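Side-chain contacts in UPF0255 protein frsA (Vibrio vulnificus, PDB 4I4C), which probably hydrolyses carboxylic esters as a serine esterase of the alpha/beta-hydrolase clan: residues S35-I40 and M315-L320; Y238-D243 and A339-K344; S322-S327 and Y332-Q337. One frame throughout, in Å; residues are numbered along the deposited sequence.

Contact 1 (S35-I40 and M315-L320); sequences SLLDEI and MYLDVL
Two helices of the FrsA-like chain, a member of the alpha/beta-hydrolase clan, meet here: 31-44 near the N terminus and 314-323 touch through the ends of three aliphatic side chains, with Leu317 reaching across to both Leu37 and Ile40. The backbones stay well apart: the closest pair of CA atoms, those of Leu37 and Leu317, is separated by 9.6 Å, and the space between is spanned by side chains. Leu37 CD2 touches Leu317 CD1 at 4.0 Å, an ordinary van der Waals distance. Ile40, three residues and so nearly one turn further along its helix, brings CD1 to within 4.5 Å of Leu317 CD1; the same methyl is the nearest atom to both, more loosely to Ile40. In Leu37 and Leu317 alike CG stands opposite the carbonyl carbon (chi1 -71° and -66°), and the two side chains run in opposite directions and meet through one methyl of each. Ile331 of helix 331-337 and Tyr29 of strand 28-29 both touch Leu37 as well as Leu317. Next along helix 314-323, Asp318 turns to polar partners: its OD1 is hydrogen-bonded to Tyr29 OH and its OD2 to Tyr49 OH. All three touching residues are buried, yet the two segments bury only 78 Å², both sides summed. Contact between the helices is apolar and slight, and Ile331 and Tyr29, which touch both leucines, fill in around it; the carboxylate of Asp318 ties helix 314-323 to the two tyrosines instead.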
ATOM      1  N   SER A  35      26.096  -9.670  -8.325  1.00 25.35           N
ATOM      2  CA  SER A  35      27.218  -8.735  -8.400  1.00 24.82           C
ATOM      3  C   SER A  35      26.731  -7.289  -8.473  1.00 24.48           C
ATOM      4  O   SER A  35      27.314  -6.398  -7.850  1.00 23.57           O
ATOM      5  CB  SER A  35      28.133  -9.063  -9.577  1.00 24.07           C
ATOM      6  OG  SER A  35      29.017  -7.983  -9.827  1.00 41.18           O
ATOM      7  N   LEU A  36      25.661  -7.055  -9.227  1.00 19.64           N
ATOM      8  CA  LEU A  36      25.029  -5.728  -9.270  1.00 21.34           C
ATOM      9  C   LEU A  36      24.441  -5.276  -7.913  1.00 23.36           C
ATOM     10  O   LEU A  36      24.585  -4.111  -7.519  1.00 17.44           O
ATOM     11  CB  LEU A  36      23.976  -5.665 -10.381  1.00 32.36           C
ATOM     12  CG  LEU A  36      23.203  -4.354 -10.515  1.00 35.50           C
ATOM     13  CD1 LEU A  36      24.150  -3.166 -10.509  1.00 32.10           C
ATOM     14  CD2 LEU A  36      22.374  -4.373 -11.784  1.00 44.34           C
ATOM     15  N   LEU A  37      23.788  -6.198  -7.208  1.00 19.73           N
ATOM     16  CA  LEU A  37      23.287  -5.945  -5.860  1.00 23.40           C
ATOM     17  C   LEU A  37      24.404  -5.525  -4.898  1.00 20.56           C
ATOM     18  O   LEU A  37      24.226  -4.618  -4.080  1.00 15.71           O
ATOM     19  CB  LEU A  37      22.566  -7.183  -5.318  1.00 16.00           C
ATOM     20  CG  LEU A  37      21.223  -7.474  -6.001  1.00 19.13           C
ATOM     21  CD1 LEU A  37      20.541  -8.664  -5.364  1.00 18.29           C
ATOM     22  CD2 LEU A  37      20.307  -6.235  -5.943  1.00 16.76           C
ATOM     23  N   ASP A  38      25.554  -6.183  -5.001  1.00 17.98           N
ATOM     24  CA  ASP A  38      26.697  -5.824  -4.168  1.00 24.99           C
ATOM     25  C   ASP A  38      27.162  -4.396  -4.474  1.00 26.55           C
ATOM     26  O   ASP A  38      27.422  -3.620  -3.556  1.00 23.77           O
ATOM     27  CB  ASP A  38      27.835  -6.839  -4.322  1.00 28.63           C
ATOM     28  CG  ASP A  38      27.417  -8.245  -3.941  1.00 38.95           C
ATOM     29  OD1 ASP A  38      26.559  -8.398  -3.039  1.00 43.30           O
ATOM     30  OD2 ASP A  38      27.944  -9.199  -4.554  1.00 43.47           O
ATOM     31  N   GLU A  39      27.252  -4.051  -5.760  1.00 22.14           N
ATOM     32  CA  GLU A  39      27.528  -2.665  -6.177  1.00 24.22           C
ATOM     33  C   GLU A  39      26.582  -1.647  -5.514  1.00 27.97           C
ATOM     34  O   GLU A  39      27.021  -0.657  -4.922  1.00 26.61           O
ATOM     35  CB  GLU A  39      27.393  -2.520  -7.696  1.00 29.09           C
ATOM     36  CG  GLU A  39      28.626  -2.856  -8.501  1.00 28.02           C
ATOM     37  CD  GLU A  39      29.808  -1.970  -8.165  1.00 35.10           C
ATOM     38  OE1 GLU A  39      29.781  -0.758  -8.481  1.00 33.85           O
ATOM     39  OE2 GLU A  39      30.773  -2.500  -7.581  1.00 29.48           O
ATOM     40  N   ILE A  40      25.280  -1.904  -5.635  1.00 18.51           N
ATOM     41  CA  ILE A  40      24.244  -1.054  -5.063  1.00 20.64           C
ATOM     42  C   ILE A  40      24.427  -0.877  -3.552  1.00 21.93           C
ATOM     43  O   ILE A  40      24.453   0.259  -3.051  1.00 17.77           O
ATOM     44  CB  ILE A  40      22.839  -1.648  -5.363  1.00 19.81           C
ATOM     45  CG1 ILE A  40      22.555  -1.618  -6.871  1.00 22.74           C
ATOM     46  CG2 ILE A  40      21.749  -0.918  -4.563  1.00 16.96           C
ATOM     47  CD1 ILE A  40      21.383  -2.515  -7.288  1.00 22.17           C
ATOM     48  N   MET A 315      15.472  -4.167  -1.559  1.00 17.66           N
ATOM     49  CA  MET A 315      14.095  -4.386  -1.087  1.00 21.52           C
ATOM     50  C   MET A 315      13.060  -4.145  -2.182  1.00 17.13           C
ATOM     51  O   MET A 315      12.086  -4.881  -2.286  1.00 15.77           O
ATOM     52  CB  MET A 315      13.742  -3.518   0.122  1.00 10.87           C
ATOM     53  CG  MET A 315      12.523  -4.063   0.876  1.00 11.36           C
ATOM     54  SD  MET A 315      11.490  -2.884   1.770  1.00 17.14           S
ATOM     55  CE  MET A 315      10.577  -2.129   0.421  1.00 17.49           C
ATOM     56  N   TYR A 316      13.284  -3.128  -3.004  1.00 12.39           N
ATOM     57  CA  TYR A 316      12.343  -2.828  -4.100  1.00 19.68           C
ATOM     58  C   TYR A 316      12.378  -3.893  -5.191  1.00 21.34           C
ATOM     59  O   TYR A 316      11.330  -4.332  -5.686  1.00 16.38           O
ATOM     60  CB  TYR A 316      12.566  -1.412  -4.676  1.00 11.59           C
ATOM     61  CG  TYR A 316      12.324  -0.320  -3.636  1.00 22.21           C
ATOM     62  CD1 TYR A 316      11.034   0.144  -3.376  1.00 23.09           C
ATOM     63  CD2 TYR A 316      13.377   0.223  -2.895  1.00 26.06           C
ATOM     64  CE1 TYR A 316      10.798   1.123  -2.419  1.00 27.74           C
ATOM     65  CE2 TYR A 316      13.148   1.215  -1.932  1.00 27.00           C
ATOM     66  CZ  TYR A 316      11.852   1.656  -1.704  1.00 30.99           C
ATOM     67  OH  TYR A 316      11.594   2.629  -0.760  1.00 38.40           O
ATOM     68  N   LEU A 317      13.583  -4.306  -5.565  1.00 21.55           N
ATOM     69  CA  LEU A 317      13.742  -5.362  -6.551  1.00 16.22           C
ATOM     70  C   LEU A 317      13.161  -6.688  -6.024  1.00 21.95           C
ATOM     71  O   LEU A 317      12.565  -7.445  -6.787  1.00 19.60           O
ATOM     72  CB  LEU A 317      15.215  -5.497  -6.941  1.00 22.85           C
ATOM     73  CG  LEU A 317      15.782  -4.270  -7.674  1.00 21.59           C
ATOM     74  CD1 LEU A 317      17.312  -4.329  -7.741  1.00 22.46           C
ATOM     75  CD2 LEU A 317      15.190  -4.170  -9.078  1.00 16.89           C
ATOM     76  N   ASP A 318      13.304  -6.945  -4.720  1.00 12.83           N
ATOM     77  CA  ASP A 318      12.729  -8.154  -4.114  1.00 12.96           C
ATOM     78  C   ASP A 318      11.196  -8.118  -4.187  1.00 18.48           C
ATOM     79  O   ASP A 318      10.553  -9.101  -4.565  1.00 20.20           O
ATOM     80  CB  ASP A 318      13.161  -8.322  -2.645  1.00 12.64           C
ATOM     81  CG  ASP A 318      14.645  -8.726  -2.465  1.00 23.59           C
ATOM     82  OD1 ASP A 318      15.365  -9.047  -3.444  1.00 18.48           O
ATOM     83  OD2 ASP A 318      15.083  -8.749  -1.292  1.00 23.71           O
ATOM     84  N   VAL A 319      10.603  -6.987  -3.810  1.00 17.40           N
ATOM     85  CA  VAL A 319       9.155  -6.828  -3.929  1.00 20.39           C
ATOM     86  C   VAL A 319       8.667  -7.021  -5.379  1.00 19.65           C
ATOM     87  O   VAL A 319       7.658  -7.691  -5.617  1.00 17.28           O
ATOM     88  CB  VAL A 319       8.685  -5.452  -3.417  1.00 21.52           C
ATOM     89  CG1 VAL A 319       7.244  -5.174  -3.848  1.00 19.52           C
ATOM     90  CG2 VAL A 319       8.812  -5.384  -1.912  1.00 16.56           C
ATOM     91  N   LEU A 320       9.389  -6.439  -6.330  1.00 16.75           N
ATOM     92  CA  LEU A 320       9.035  -6.555  -7.738  1.00 19.94           C
ATOM     93  C   LEU A 320       9.098  -8.003  -8.237  1.00 25.39           C
ATOM     94  O   LEU A 320       8.172  -8.478  -8.901  1.00 21.14           O
ATOM     95  CB  LEU A 320       9.904  -5.629  -8.587  1.00 22.16           C
ATOM     96  CG  LEU A 320       9.561  -4.153  -8.374  1.00 13.12           C
ATOM     97  CD1 LEU A 320      10.580  -3.276  -9.037  1.00 22.59           C
ATOM     98  CD2 LEU A 320       8.162  -3.873  -8.914  1.00 20.38           C
TER

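Contact 2 (Y238-D243 and A339-K344); sequences YPLTED and AAWSLK
Leu240 meets Trp341 where the loop between strand 223-226 and helix 246-254 passes the loop that follows helix 331-337. From CA, the CB of Leu240 points toward the other segment, and CG lies opposite the backbone N (chi1 -166°), which carries the branch out to the indole. At its end CD2 does the touching, 3.5 Å from Trp341 CZ2 and 3.7 Å from Trp341 CH2. The methyl therefore sits against the benzene half of the indole, approaching it obliquely, and the two side chains cross at about a right angle. Phe273 touches both Leu240 and Trp341, and Phe303 meets the indole edge-to-face, so the leucine joins an aromatic cluster. The Trp341 side chain is about 6 Å from the bound hexanoic acid, whose pocket includes Phe273.

Farther out, Glu242 runs extended past Ala340. Its CG comes to 3.5 Å from Ala340 O, and OE1 lies 4.0 Å from Ala340 CB. Between the two contacting residues, Thr241 OG1 accepts from Asp243 N at 2.9 Å, an ST turn that bends the loop, and Asp243 forms a salt bridge with Arg280. The chemistry is thus divided: an apolar methyl-indole contact beside the ligand pocket, and an outer edge where the carboxylate and the carbonyl, both acceptors, merely lie near each other, the carbonyl being hydrogen-bonded to Gln346 NE2; this is consistent with the poor order of the exposed glutamate.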
ATOM      1  N   TYR A 238      -4.192 -13.082  -8.368  1.00 27.30           N
ATOM      2  CA  TYR A 238      -4.438 -12.362  -9.611  1.00 24.35           C
ATOM      3  C   TYR A 238      -3.156 -11.764 -10.154  1.00 29.25           C
ATOM      4  O   TYR A 238      -2.642 -10.792  -9.597  1.00 26.74           O
ATOM      5  CB  TYR A 238      -5.455 -11.242  -9.398  1.00 32.77           C
ATOM      6  CG  TYR A 238      -6.869 -11.731  -9.222  1.00 32.46           C
ATOM      7  CD1 TYR A 238      -7.590 -12.217 -10.302  1.00 27.48           C
ATOM      8  CD2 TYR A 238      -7.485 -11.700  -7.980  1.00 27.94           C
ATOM      9  CE1 TYR A 238      -8.875 -12.660 -10.148  1.00 31.65           C
ATOM     10  CE2 TYR A 238      -8.776 -12.132  -7.819  1.00 24.61           C
ATOM     11  CZ  TYR A 238      -9.464 -12.617  -8.905  1.00 32.22           C
ATOM     12  OH  TYR A 238     -10.752 -13.058  -8.752  1.00 36.45           O
ATOM     13  N   PRO A 239      -2.635 -12.335 -11.252  1.00 31.07           N
ATOM     14  CA  PRO A 239      -1.361 -11.870 -11.816  1.00 30.67           C
ATOM     15  C   PRO A 239      -1.399 -10.394 -12.201  1.00 38.38           C
ATOM     16  O   PRO A 239      -2.413  -9.866 -12.674  1.00 34.44           O
ATOM     17  CB  PRO A 239      -1.188 -12.743 -13.059  1.00 34.35           C
ATOM     18  CG  PRO A 239      -1.988 -13.968 -12.761  1.00 37.67           C
ATOM     19  CD  PRO A 239      -3.174 -13.488 -11.991  1.00 36.32           C
ATOM     20  N   LEU A 240      -0.274  -9.737 -11.965  1.00 36.57           N
ATOM     21  CA  LEU A 240      -0.087  -8.347 -12.321  1.00 42.80           C
ATOM     22  C   LEU A 240       0.192  -8.265 -13.816  1.00 48.94           C
ATOM     23  O   LEU A 240       1.285  -8.603 -14.268  1.00 52.24           O
ATOM     24  CB  LEU A 240       1.103  -7.800 -11.535  1.00 44.68           C
ATOM     25  CG  LEU A 240       1.318  -6.296 -11.473  1.00 47.19           C
ATOM     26  CD1 LEU A 240       0.167  -5.639 -10.733  1.00 44.95           C
ATOM     27  CD2 LEU A 240       2.651  -6.016 -10.792  1.00 49.32           C
ATOM     28  N   THR A 241      -0.799  -7.837 -14.587  1.00 45.31           N
ATOM     29  CA  THR A 241      -0.627  -7.714 -16.032  1.00 45.23           C
ATOM     30  C   THR A 241      -0.663  -6.251 -16.418  1.00 45.79           C
ATOM     31  O   THR A 241      -0.739  -5.377 -15.549  1.00 44.41           O
ATOM     32  CB  THR A 241      -1.739  -8.439 -16.815  1.00 45.25           C
ATOM     33  OG1 THR A 241      -2.815  -7.532 -17.072  1.00 48.17           O
ATOM     34  CG2 THR A 241      -2.259  -9.638 -16.036  1.00 45.44           C
ATOM     35  N   GLU A 242      -0.628  -5.978 -17.720  1.00 46.76           N
ATOM     36  CA  GLU A 242      -0.639  -4.597 -18.190  1.00 54.70           C
ATOM     37  C   GLU A 242      -1.994  -3.940 -17.922  1.00 48.25           C
ATOM     38  O   GLU A 242      -2.083  -2.724 -17.769  1.00 50.73           O
ATOM     39  CB  GLU A 242      -0.257  -4.502 -19.669  1.00 63.81           C
ATOM     40  CG  GLU A 242       0.355  -3.153 -20.033  1.00 72.69           C
ATOM     41  CD  GLU A 242       0.991  -3.136 -21.413  1.00 81.47           C
ATOM     42  OE1 GLU A 242       1.496  -4.192 -21.861  1.00 82.93           O
ATOM     43  OE2 GLU A 242       0.985  -2.060 -22.050  1.00 85.01           O
ATOM     44  N   ASP A 243      -3.043  -4.759 -17.861  1.00 42.62           N
ATOM     45  CA  ASP A 243      -4.363  -4.308 -17.436  1.00 41.16           C
ATOM     46  C   ASP A 243      -4.472  -4.482 -15.924  1.00 38.93           C
ATOM     47  O   ASP A 243      -5.176  -5.366 -15.439  1.00 45.52           O
ATOM     48  CB  ASP A 243      -5.454  -5.115 -18.141  1.00 42.60           C
ATOM     49  CG  ASP A 243      -6.845  -4.690 -17.737  1.00 46.54           C
ATOM     50  OD1 ASP A 243      -7.016  -3.524 -17.320  1.00 51.00           O
ATOM     51  OD2 ASP A 243      -7.766  -5.530 -17.825  1.00 48.81           O
ATOM     52  N   ALA A 339       8.912  -1.082 -18.032  1.00 21.27           N
ATOM     53  CA  ALA A 339       8.557   0.060 -18.878  1.00 22.33           C
ATOM     54  C   ALA A 339       7.078   0.003 -19.291  1.00 31.18           C
ATOM     55  O   ALA A 339       6.413   1.037 -19.426  1.00 31.09           O
ATOM     56  CB  ALA A 339       9.459   0.126 -20.095  1.00 22.63           C
ATOM     57  N   ALA A 340       6.556  -1.211 -19.445  1.00 28.22           N
ATOM     58  CA  ALA A 340       5.177  -1.391 -19.893  1.00 29.85           C
ATOM     59  C   ALA A 340       4.117  -0.903 -18.899  1.00 29.86           C
ATOM     60  O   ALA A 340       2.924  -0.882 -19.217  1.00 30.75           O
ATOM     61  CB  ALA A 340       4.924  -2.837 -20.262  1.00 30.67           C
ATOM     62  N   TRP A 341       4.551  -0.498 -17.707  1.00 29.46           N
ATOM     63  CA  TRP A 341       3.624  -0.092 -16.653  1.00 30.17           C
ATOM     64  C   TRP A 341       3.367   1.403 -16.642  1.00 29.58           C
ATOM     65  O   TRP A 341       2.435   1.870 -15.981  1.00 30.46           O
ATOM     66  CB  TRP A 341       4.140  -0.516 -15.270  1.00 29.76           C
ATOM     67  CG  TRP A 341       4.150  -1.990 -15.033  1.00 30.39           C
ATOM     68  CD1 TRP A 341       3.568  -2.957 -15.804  1.00 35.11           C
ATOM     69  CD2 TRP A 341       4.770  -2.664 -13.944  1.00 39.67           C
ATOM     70  NE1 TRP A 341       3.796  -4.194 -15.261  1.00 39.35           N
ATOM     71  CE2 TRP A 341       4.533  -4.041 -14.116  1.00 45.06           C
ATOM     72  CE3 TRP A 341       5.510  -2.238 -12.836  1.00 42.62           C
ATOM     73  CZ2 TRP A 341       5.009  -4.994 -13.223  1.00 46.84           C
ATOM     74  CZ3 TRP A 341       5.979  -3.185 -11.950  1.00 43.61           C
ATOM     75  CH2 TRP A 341       5.727  -4.548 -12.149  1.00 43.65           C
ATOM     76  N   SER A 342       4.213   2.149 -17.343  1.00 26.75           N
ATOM     77  CA  SER A 342       3.998   3.576 -17.549  1.00 24.86           C
ATOM     78  C   SER A 342       2.677   3.839 -18.265  1.00 23.95           C
ATOM     79  O   SER A 342       2.369   3.197 -19.265  1.00 30.44           O
ATOM     80  CB  SER A 342       5.149   4.169 -18.365  1.00 22.54           C
ATOM     81  OG  SER A 342       4.752   5.352 -19.056  1.00 32.51           O
ATOM     82  N   LEU A 343       1.916   4.798 -17.753  1.00 26.91           N
ATOM     83  CA  LEU A 343       0.619   5.154 -18.313  1.00 34.34           C
ATOM     84  C   LEU A 343       0.778   6.005 -19.574  1.00 29.00           C
ATOM     85  O   LEU A 343      -0.174   6.207 -20.317  1.00 25.93           O
ATOM     86  CB  LEU A 343      -0.232   5.899 -17.282  1.00 34.34           C
ATOM     87  CG  LEU A 343      -0.764   5.113 -16.083  1.00 33.44           C
ATOM     88  CD1 LEU A 343      -1.552   6.043 -15.158  1.00 32.62           C
ATOM     89  CD2 LEU A 343      -1.631   3.962 -16.538  1.00 30.07           C
ATOM     90  N   LYS A 344       1.989   6.504 -19.788  1.00 26.70           N
ATOM     91  CA  LYS A 344       2.352   7.164 -21.028  1.00 33.98           C
ATOM     92  C   LYS A 344       2.670   6.095 -22.077  1.00 33.66           C
ATOM     93  O   LYS A 344       2.174   6.155 -23.203  1.00 31.82           O
ATOM     94  CB  LYS A 344       3.566   8.075 -20.810  1.00 29.91           C
ATOM     95  CG  LYS A 344       3.865   9.023 -21.955  1.00 39.16           C
ATOM     96  CD  LYS A 344       5.282   9.553 -21.846  1.00 40.51           C
ATOM     97  CE  LYS A 344       5.324  11.054 -22.070  1.00 43.27           C
ATOM     98  NZ  LYS A 344       4.807  11.423 -23.409  1.00 44.99           N
TER

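Contact 3 (S322-S327 and Y332-Q337); sequences SRLGKS and YSLSGQ
With chi1 of -56° in Lys326 and -76° in Gln337, each CG stands opposite its own carbonyl carbon, and the extended chains beyond bring an ammonium and an amide together from opposite directions. Lys326 NZ donates to Gln337 OE1 at a modelled 2.4 Å, which is very short for a hydrogen bond; the pairing is plausible but its exact length is doubtful. The carbon next to the ammonium also lies close, with Lys326 CE 3.4 Å from Gln337 OE1. On its way to the amide the lysine tip comes up beside Leu334, NZ standing 4.0 Å from its CA.

Next to this polar pair two leucines meet. Leu334 CG lies opposite the backbone N (chi1 -179°), and its CD1 reaches Leu324 CD1 at 3.5 Å, tighter than usual for two methyls. Leu324 also packs on Trp341. The turn that carries Leu324 and Lys326 is a Schellman motif closing helix 314-323: Gly325 has positive phi, and its N bonds to Ser322 O at 2.9 Å. From there the chain runs through strand 328-329, a short link that joins helix 314-323 to helix 331-337. Inside the second helix, Ser335 OG donates to Tyr332 O at 2.6 Å from above the carbonyl plane, on the same face as Gly336 N, so that carbonyl takes two donors. The contact has two parts: close methyl packing joins the helix end to helix 331-337, while a lysine-glutamine pair, if real at a normal length, would add a polar link at the exposed margin.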
ATOM      1  N   SER A 322       8.803 -10.636  -6.417  1.00 17.42           N
ATOM      2  CA  SER A 322       7.718 -11.366  -5.780  1.00 20.51           C
ATOM      3  C   SER A 322       6.379 -11.143  -6.495  1.00 14.90           C
ATOM      4  O   SER A 322       5.689 -12.101  -6.876  1.00 20.20           O
ATOM      5  CB  SER A 322       7.625 -10.978  -4.302  1.00 20.68           C
ATOM      6  OG  SER A 322       6.955 -11.960  -3.542  1.00 24.87           O
ATOM      7  N   ARG A 323       6.007  -9.880  -6.678  1.00 16.37           N
ATOM      8  CA  ARG A 323       4.716  -9.552  -7.266  1.00 22.55           C
ATOM      9  C   ARG A 323       4.630 -10.107  -8.681  1.00 30.91           C
ATOM     10  O   ARG A 323       3.558 -10.502  -9.132  1.00 35.18           O
ATOM     11  CB  ARG A 323       4.482  -8.035  -7.292  1.00 15.01           C
ATOM     12  CG  ARG A 323       4.516  -7.362  -5.927  1.00 20.06           C
ATOM     13  CD  ARG A 323       3.449  -7.886  -4.974  1.00 14.35           C
ATOM     14  NE  ARG A 323       3.632  -7.251  -3.670  1.00 22.61           N
ATOM     15  CZ  ARG A 323       4.354  -7.782  -2.683  1.00 24.07           C
ATOM     16  NH1 ARG A 323       4.915  -8.975  -2.836  1.00 18.81           N
ATOM     17  NH2 ARG A 323       4.507  -7.127  -1.538  1.00 17.22           N
ATOM     18  N   LEU A 324       5.767 -10.145  -9.374  1.00 26.98           N
ATOM     19  CA  LEU A 324       5.796 -10.660 -10.742  1.00 27.81           C
ATOM     20  C   LEU A 324       5.929 -12.178 -10.804  1.00 23.63           C
ATOM     21  O   LEU A 324       5.982 -12.761 -11.888  1.00 28.47           O
ATOM     22  CB  LEU A 324       6.902  -9.980 -11.545  1.00 21.94           C
ATOM     23  CG  LEU A 324       6.631  -8.498 -11.763  1.00 26.59           C
ATOM     24  CD1 LEU A 324       7.795  -7.822 -12.460  1.00 28.42           C
ATOM     25  CD2 LEU A 324       5.349  -8.324 -12.559  1.00 34.83           C
ATOM     26  N   GLY A 325       5.980 -12.806  -9.634  1.00 27.28           N
ATOM     27  CA  GLY A 325       6.104 -14.248  -9.523  1.00 22.72           C
ATOM     28  C   GLY A 325       7.370 -14.824 -10.119  1.00 31.22           C
ATOM     29  O   GLY A 325       7.380 -15.956 -10.609  1.00 28.30           O
ATOM     30  N   LYS A 326       8.451 -14.052 -10.076  1.00 31.15           N
ATOM     31  CA  LYS A 326       9.715 -14.533 -10.615  1.00 37.70           C
ATOM     32  C   LYS A 326      10.367 -15.535  -9.660  1.00 36.94           C
ATOM     33  O   LYS A 326      10.362 -15.352  -8.442  1.00 39.48           O
ATOM     34  CB  LYS A 326      10.651 -13.366 -10.949  1.00 37.55           C
ATOM     35  CG  LYS A 326      10.034 -12.368 -11.914  1.00 34.92           C
ATOM     36  CD  LYS A 326      11.065 -11.673 -12.760  1.00 41.25           C
ATOM     37  CE  LYS A 326      10.450 -11.210 -14.081  1.00 47.44           C
ATOM     38  NZ  LYS A 326      11.461 -10.581 -14.989  1.00 48.34           N
ATOM     39  N   SER A 327      10.890 -16.612 -10.228  1.00 33.91           N
ATOM     40  CA  SER A 327      11.554 -17.654  -9.458  1.00 31.15           C
ATOM     41  C   SER A 327      12.981 -17.225  -9.177  1.00 32.35           C
ATOM     42  O   SER A 327      13.481 -17.358  -8.066  1.00 26.08           O
ATOM     43  CB  SER A 327      11.560 -18.971 -10.238  1.00 35.55           C
ATOM     44  OG  SER A 327      10.240 -19.413 -10.516  1.00 48.85           O
ATOM     45  N   TYR A 332      18.536  -6.889 -15.087  1.00 27.22           N
ATOM     46  CA  TYR A 332      18.541  -6.159 -16.349  1.00 30.00           C
ATOM     47  C   TYR A 332      17.243  -6.438 -17.097  1.00 30.77           C
ATOM     48  O   TYR A 332      16.629  -5.534 -17.650  1.00 31.08           O
ATOM     49  CB  TYR A 332      19.751  -6.547 -17.202  1.00 32.86           C
ATOM     50  CG  TYR A 332      21.059  -6.459 -16.450  1.00 37.69           C
ATOM     51  CD1 TYR A 332      21.704  -5.240 -16.274  1.00 31.04           C
ATOM     52  CD2 TYR A 332      21.639  -7.598 -15.902  1.00 40.36           C
ATOM     53  CE1 TYR A 332      22.898  -5.159 -15.577  1.00 36.56           C
ATOM     54  CE2 TYR A 332      22.831  -7.530 -15.205  1.00 43.42           C
ATOM     55  CZ  TYR A 332      23.458  -6.308 -15.043  1.00 43.93           C
ATOM     56  OH  TYR A 332      24.648  -6.253 -14.346  1.00 47.57           O
ATOM     57  N   SER A 333      16.829  -7.696 -17.091  1.00 27.73           N
ATOM     58  CA  SER A 333      15.587  -8.074 -17.742  1.00 29.25           C
ATOM     59  C   SER A 333      14.378  -7.485 -17.010  1.00 25.45           C
ATOM     60  O   SER A 333      13.505  -6.901 -17.636  1.00 27.89           O
ATOM     61  CB  SER A 333      15.477  -9.585 -17.840  1.00 26.75           C
ATOM     62  OG  SER A 333      14.216  -9.945 -18.359  1.00 33.09           O
ATOM     63  N   LEU A 334      14.335  -7.642 -15.688  1.00 25.35           N
ATOM     64  CA  LEU A 334      13.290  -7.015 -14.874  1.00 24.26           C
ATOM     65  C   LEU A 334      13.118  -5.505 -15.129  1.00 27.42           C
ATOM     66  O   LEU A 334      11.994  -5.005 -15.226  1.00 25.13           O
ATOM     67  CB  LEU A 334      13.560  -7.262 -13.391  1.00 23.56           C
ATOM     68  CG  LEU A 334      12.574  -6.702 -12.365  1.00 28.17           C
ATOM     69  CD1 LEU A 334      11.173  -7.095 -12.751  1.00 26.75           C
ATOM     70  CD2 LEU A 334      12.910  -7.222 -10.954  1.00 25.74           C
ATOM     71  N   SER A 335      14.231  -4.791 -15.234  1.00 21.79           N
ATOM     72  CA  SER A 335      14.211  -3.349 -15.443  1.00 29.74           C
ATOM     73  C   SER A 335      13.623  -2.977 -16.800  1.00 24.26           C
ATOM     74  O   SER A 335      12.919  -1.976 -16.915  1.00 30.28           O
ATOM     75  CB  SER A 335      15.623  -2.776 -15.347  1.00 28.45           C
ATOM     76  OG  SER A 335      16.446  -3.319 -16.369  1.00 29.20           O
ATOM     77  N   GLY A 336      13.939  -3.763 -17.823  1.00 26.12           N
ATOM     78  CA  GLY A 336      13.407  -3.525 -19.154  1.00 32.65           C
ATOM     79  C   GLY A 336      11.921  -3.822 -19.224  1.00 32.98           C
ATOM     80  O   GLY A 336      11.168  -3.158 -19.936  1.00 31.53           O
ATOM     81  N   GLN A 337      11.493  -4.823 -18.467  1.00 30.69           N
ATOM     82  CA  GLN A 337      10.103  -5.255 -18.505  1.00 30.32           C
ATOM     83  C   GLN A 337       9.121  -4.278 -17.871  1.00 31.83           C
ATOM     84  O   GLN A 337       7.967  -4.209 -18.293  1.00 46.67           O
ATOM     85  CB  GLN A 337       9.944  -6.635 -17.871  1.00 27.85           C
ATOM     86  CG  GLN A 337      10.409  -7.788 -18.751  1.00 31.63           C
ATOM     87  CD  GLN A 337      10.542  -9.096 -17.973  1.00 33.36           C
ATOM     88  OE1 GLN A 337      10.710  -9.095 -16.743  1.00 26.47           O
ATOM     89  NE2 GLN A 337      10.467 -10.218 -18.687  1.00 33.07           N
TER

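From the N terminus, the first segment lies on helix 31-44, and contact 1 closes a long loop by bringing it to helix 314-323, across 274 intervening residues. Contact 2 opens within that loop, at 238-243, and closes beyond it at 339-344, so contacts 1 and 2 cross. Contact 3 follows contact 1 in series along the chain and is nested inside the loop closed by contact 2; it joins the end of helix 314-323 to helix 331-337. The three also touch: Leu320 packs on Trp341, Leu36 on Tyr332, and Leu324 on Leu240. Together they tie helix 31-44, the helices 314-323 and 331-337, and the loop after strand 223-226.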